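D-glycerate 2-kinase (PDB 2B8N) catalyses the ATP-dependent phosphorylation of D-glycerate to 2-phosphoglycerate, a magnesium-dependent step in the breakdown of serine. Local coordinates at residues Ala381-Leu384 with Lys385-Glu389; Tyr392-Lys396 with Asn397-Tyr401. All blocks are in the same frame, centred on the assembly; numbering follows the deposited sequence.

Contacts 1 and 2 are the C-terminal ends of two helices that follow each other in the chain, 380-386 and 391-396. Each closes with a Schellman motif. After contact 1 the chain runs from Glu389 into helix 391-396, and contact 2 turns it into helix 400-406. Their centres lie 14 Å apart, on the same side of the chain's centre. They touch where Glu389 OE1 of contact 1 meets Tyr394 OH of contact 2 at 2.7 Å, a probable hydrogen bond. Helix 400-406 is a shared neighbour, since Leu384, Met387 and Tyr394 all touch Lys406. Both contacts belong to the MOFRL family region.

Contact 1: residues Ala381-Leu384 with Lys385-Glu389; sequences AKTL and KAMGE
Ala381-Leu384 and Lys385-Glu389 form most of the short helix 380-386 and the Schellman motif that ends it. Two helical bonds run first, from Lys385 N to Ala381 O (2.9 Å) and from Ala386 N to Lys382 O (2.8 Å). Next, Met387 N is shared weakly between Thr383 O and Leu384 O. Gly388 then turns the chain at positive phi (87°), where a side chain would collide with the carbonyl oxygen of Met387. The motif closes with Gly388 N to Lys385 O at 2.8 Å and Glu389 N to Leu384 O at 2.8 Å. The side-chain contacts are mostly carbons against carbonyl oxygens of the preceding turn. Lys385 passes Ala381 O with its CG and runs on extended; its NZ and that of Lys382 both form salt bridges to Glu350, which gathers the two like charges on one carboxylate. Leu384 is buried against Lys406 and Ser407. Its CD2 comes within 4.3 Å of Glu389 CB. Glu389 bends beyond CG, and its OE1 goes to Tyr394. Met387, present as selenomethionine, has CG anti to its carbonyl carbon (chi1 -65°), which lays the chain back beside Thr383, with CG 3.3 Å from Thr383 O.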
loop_
_atom_site.group_PDB
_atom_site.type_symbol
_atom_site.label_atom_id
_atom_site.label_comp_id
_atom_site.label_asym_id
_atom_site.label_seq_id
_atom_site.Cartn_x
_atom_site.Cartn_y
_atom_site.Cartn_z
ATOM N N ALA A 381 17.527 24.933 0.822
ATOM C CA ALA A 381 17.302 25.821 -0.329
ATOM C C ALA A 381 18.487 26.755 -0.608
ATOM O O ALA A 381 18.844 26.984 -1.758
ATOM C CB ALA A 381 16.024 26.619 -0.135
ATOM N N LYS A 382 19.093 27.293 0.441
ATOM C CA LYS A 382 20.262 28.151 0.260
ATOM C C LYS A 382 21.541 27.363 -0.124
ATOM O O LYS A 382 22.451 27.921 -0.776
ATOM C CB LYS A 382 20.464 29.133 1.434
ATOM C CG LYS A 382 20.361 28.575 2.832
ATOM C CD LYS A 382 20.592 29.685 3.898
ATOM C CE LYS A 382 19.318 30.475 4.252
ATOM N NZ LYS A 382 19.136 31.690 3.416
ATOM N N THR A 383 21.612 26.080 0.240
ATOM C CA THR A 383 22.705 25.232 -0.242
ATOM C C THR A 383 22.619 25.161 -1.772
ATOM O O THR A 383 23.637 25.303 -2.468
ATOM C CB THR A 383 22.685 23.786 0.328
ATOM O OG1 THR A 383 22.721 23.794 1.764
ATOM C CG2 THR A 383 23.894 23.018 -0.189
ATOM N N LEU A 384 21.401 24.972 -2.280
ATOM C CA LEU A 384 21.147 24.969 -3.719
ATOM C C LEU A 384 21.406 26.317 -4.405
ATOM O O LEU A 384 22.063 26.377 -5.459
ATOM C CB LEU A 384 19.717 24.521 -3.989
ATOM C CG LEU A 384 19.464 23.030 -3.811
ATOM C CD1 LEU A 384 17.967 22.742 -3.884
ATOM C CD2 LEU A 384 20.217 22.205 -4.843
ATOM N N LYS A 385 20.902 27.397 -3.815
ATOM C CA LYS A 385 21.178 28.740 -4.341
ATOM C C LYS A 385 22.678 29.040 -4.368
ATOM O O LYS A 385 23.188 29.545 -5.377
ATOM C CB LYS A 385 20.411 29.812 -3.562
ATOM C CG LYS A 385 18.879 29.713 -3.733
ATOM C CD LYS A 385 18.115 30.627 -2.771
ATOM C CE LYS A 385 16.592 30.544 -2.998
ATOM N NZ LYS A 385 15.755 31.489 -2.153
ATOM N N ALA A 386 23.392 28.691 -3.295
ATOM C CA ALA A 386 24.847 28.903 -3.235
ATOM C C ALA A 386 25.597 28.101 -4.287
ATOM O O ALA A 386 26.719 28.448 -4.629
ATOM C CB ALA A 386 25.383 28.575 -1.866
HETATM N N MSE A 387 25.000 27.029 -4.798
HETATM C CA MSE A 387 25.589 26.315 -5.937
HETATM C C MSE A 387 25.161 26.865 -7.314
HETATM O O MSE A 387 25.586 26.359 -8.360
HETATM C CB MSE A 387 25.248 24.850 -5.842
HETATM C CG MSE A 387 25.853 24.170 -4.647
HETATM SE SE MSE A 387 25.004 22.428 -4.466
HETATM C CE MSE A 387 25.280 21.719 -6.349
ATOM N N GLY A 388 24.346 27.915 -7.307
ATOM C CA GLY A 388 23.843 28.511 -8.535
ATOM C C GLY A 388 22.571 27.847 -9.040
ATOM O O GLY A 388 22.157 28.099 -10.166
ATOM N N GLU A 389 21.944 26.999 -8.227
ATOM C CA GLU A 389 20.744 26.294 -8.661
ATOM C C GLU A 389 19.509 27.027 -8.151
ATOM O O GLU A 389 19.566 27.706 -7.135
ATOM C CB GLU A 389 20.749 24.849 -8.153
ATOM C CG GLU A 389 21.924 23.995 -8.592
ATOM C CD GLU A 389 21.843 23.542 -10.044
ATOM O OE1 GLU A 389 20.997 24.045 -10.811
ATOM O OE2 GLU A 389 22.634 22.659 -10.423
#

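Contact 2: residues Tyr392-Lys396 with Asn397-Tyr401; sequences YQYLK and NNDSY
Tyr394 and Asp399 lie side by side and point the same way across the Schellman motif that ends helix 391-396. Asp399 OD2 sits at the ring edge, in the ring plane, 3.4 Å from Tyr394 CD1. The ring and carboxylate planes are turned 29° against each other. Asp399 has CG anti to its own N (chi1 -159°), which carries the carboxylate alongside the ring. OD1 accepts from Ile334 N and OD2 from Asn402 ND2, so both oxygens are held from outside the pair. The ring also touches Ala403 and Lys406 of helix 400-406. A leucine in place of Tyr394 would probably leave Glu389 OE1 without its hydroxyl partner and open a gap near Lys406 and Glu389, where the outer ring now lies. The Schellman bonds bring the two residues together, with Tyr394 CA and Asp399 CA 4.9 Å apart. Asp399 N bonds to Tyr394 O at 2.8 Å, and Asn398 N bonds to Leu395 O at 2.9 Å. Asn398 has positive phi (56°) and is the C-prime residue. Its buried amide is satisfied by Glu340 at ND2 and by Lys330 N and Gly331 N at OD1. Just before the Schellman bonds, Asn397 N bonds to Gln393 O at 3.1 Å, and Asn397 CB packs 3.3 Å from that same oxygen.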
loop_
_atom_site.group_PDB
_atom_site.type_symbol
_atom_site.label_atom_id
_atom_site.label_comp_id
_atom_site.label_asym_id
_atom_site.label_seq_id
_atom_site.Cartn_x
_atom_site.Cartn_y
_atom_site.Cartn_z
ATOM N N TYR A 392 12.833 26.394 -7.354
ATOM C CA TYR A 392 11.522 26.437 -8.052
ATOM C C TYR A 392 11.579 25.791 -9.424
ATOM O O TYR A 392 10.617 25.171 -9.863
ATOM C CB TYR A 392 11.010 27.861 -8.260
ATOM C CG TYR A 392 10.695 28.579 -6.987
ATOM C CD1 TYR A 392 9.429 28.468 -6.391
ATOM C CD2 TYR A 392 11.664 29.374 -6.357
ATOM C CE1 TYR A 392 9.136 29.139 -5.194
ATOM C CE2 TYR A 392 11.390 30.045 -5.172
ATOM C CZ TYR A 392 10.126 29.927 -4.595
ATOM O OH TYR A 392 9.872 30.597 -3.414
ATOM N N GLN A 393 12.700 25.951 -10.108
ATOM C CA GLN A 393 12.852 25.377 -11.435
ATOM C C GLN A 393 12.892 23.832 -11.399
ATOM O O GLN A 393 12.370 23.177 -12.314
ATOM C CB GLN A 393 14.088 25.978 -12.125
ATOM C CG GLN A 393 13.921 26.209 -13.619
ATOM C CD GLN A 393 12.758 27.147 -13.943
ATOM O OE1 GLN A 393 11.844 26.790 -14.694
ATOM N NE2 GLN A 393 12.779 28.347 -13.358
ATOM N N TYR A 394 13.484 23.248 -10.352
ATOM C CA TYR A 394 13.500 21.779 -10.203
ATOM C C TYR A 394 12.105 21.260 -9.931
ATOM O O TYR A 394 11.702 20.221 -10.440
ATOM C CB TYR A 394 14.458 21.333 -9.090
ATOM C CG TYR A 394 15.875 21.402 -9.562
ATOM C CD1 TYR A 394 16.386 20.436 -10.412
ATOM C CD2 TYR A 394 16.685 22.464 -9.225
ATOM C CE1 TYR A 394 17.669 20.513 -10.884
ATOM C CE2 TYR A 394 17.967 22.546 -9.693
ATOM C CZ TYR A 394 18.458 21.571 -10.516
ATOM O OH TYR A 394 19.755 21.664 -10.981
ATOM N N LEU A 395 11.365 22.016 -9.140
ATOM C CA LEU A 395 10.003 21.665 -8.812
ATOM C C LEU A 395 9.113 21.855 -10.050
ATOM O O LEU A 395 8.379 20.954 -10.438
ATOM C CB LEU A 395 9.543 22.488 -7.607
ATOM C CG LEU A 395 8.378 22.037 -6.719
ATOM C CD1 LEU A 395 8.408 20.573 -6.222
ATOM C CD2 LEU A 395 8.321 22.988 -5.535
ATOM N N LYS A 396 9.218 22.996 -10.719
ATOM C CA LYS A 396 8.401 23.233 -11.920
ATOM C C LYS A 396 8.585 22.110 -12.936
ATOM O O LYS A 396 7.660 21.738 -13.642
ATOM C CB LYS A 396 8.732 24.590 -12.579
ATOM C CG LYS A 396 7.972 24.852 -13.930
ATOM C CD LYS A 396 8.334 26.179 -14.614
ATOM C CE LYS A 396 7.870 27.382 -13.813
ATOM N NZ LYS A 396 7.986 28.629 -14.610
ATOM N N ASN A 397 9.787 21.569 -13.003
ATOM C CA ASN A 397 10.119 20.570 -14.004
ATOM C C ASN A 397 9.941 19.127 -13.506
ATOM O O ASN A 397 10.285 18.181 -14.221
ATOM C CB ASN A 397 11.553 20.820 -14.470
ATOM C CG ASN A 397 11.830 20.263 -15.836
ATOM O OD1 ASN A 397 11.123 20.560 -16.803
ATOM N ND2 ASN A 397 12.886 19.465 -15.937
ATOM N N ASN A 398 9.394 18.961 -12.300
ATOM C CA ASN A 398 9.201 17.638 -11.687
ATOM C C ASN A 398 10.527 16.836 -11.583
ATOM O O ASN A 398 10.597 15.634 -11.868
ATOM C CB ASN A 398 8.099 16.847 -12.425
ATOM C CG ASN A 398 6.722 17.486 -12.302
ATOM O OD1 ASN A 398 6.139 17.928 -13.291
ATOM N ND2 ASN A 398 6.196 17.529 -11.092
ATOM N N ASP A 399 11.565 17.541 -11.148
ATOM C CA ASP A 399 12.920 17.005 -11.023
ATOM C C ASP A 399 13.393 17.134 -9.569
ATOM O O ASP A 399 14.519 17.541 -9.296
ATOM C CB ASP A 399 13.842 17.791 -11.970
ATOM C CG ASP A 399 15.129 17.053 -12.317
ATOM O OD1 ASP A 399 15.143 15.803 -12.391
ATOM O OD2 ASP A 399 16.137 17.751 -12.537
ATOM N N SER A 400 12.508 16.805 -8.637
ATOM C CA SER A 400 12.810 16.833 -7.196
ATOM C C SER A 400 14.027 15.958 -6.811
ATOM O O SER A 400 14.886 16.389 -6.069
ATOM C CB SER A 400 11.541 16.424 -6.398
ATOM O OG SER A 400 10.736 15.447 -7.096
ATOM N N TYR A 401 14.115 14.748 -7.348
ATOM C CA TYR A 401 15.240 13.845 -7.025
ATOM C C TYR A 401 16.574 14.552 -7.097
ATOM O O TYR A 401 17.361 14.496 -6.145
ATOM C CB TYR A 401 15.276 12.630 -7.963
ATOM C CG TYR A 401 16.360 11.622 -7.664
ATOM C CD1 TYR A 401 17.652 11.794 -8.141
ATOM C CD2 TYR A 401 16.092 10.478 -6.932
ATOM C CE1 TYR A 401 18.659 10.853 -7.884
ATOM C CE2 TYR A 401 17.090 9.536 -6.667
ATOM C CZ TYR A 401 18.372 9.733 -7.145
ATOM O OH TYR A 401 19.359 8.815 -6.895
#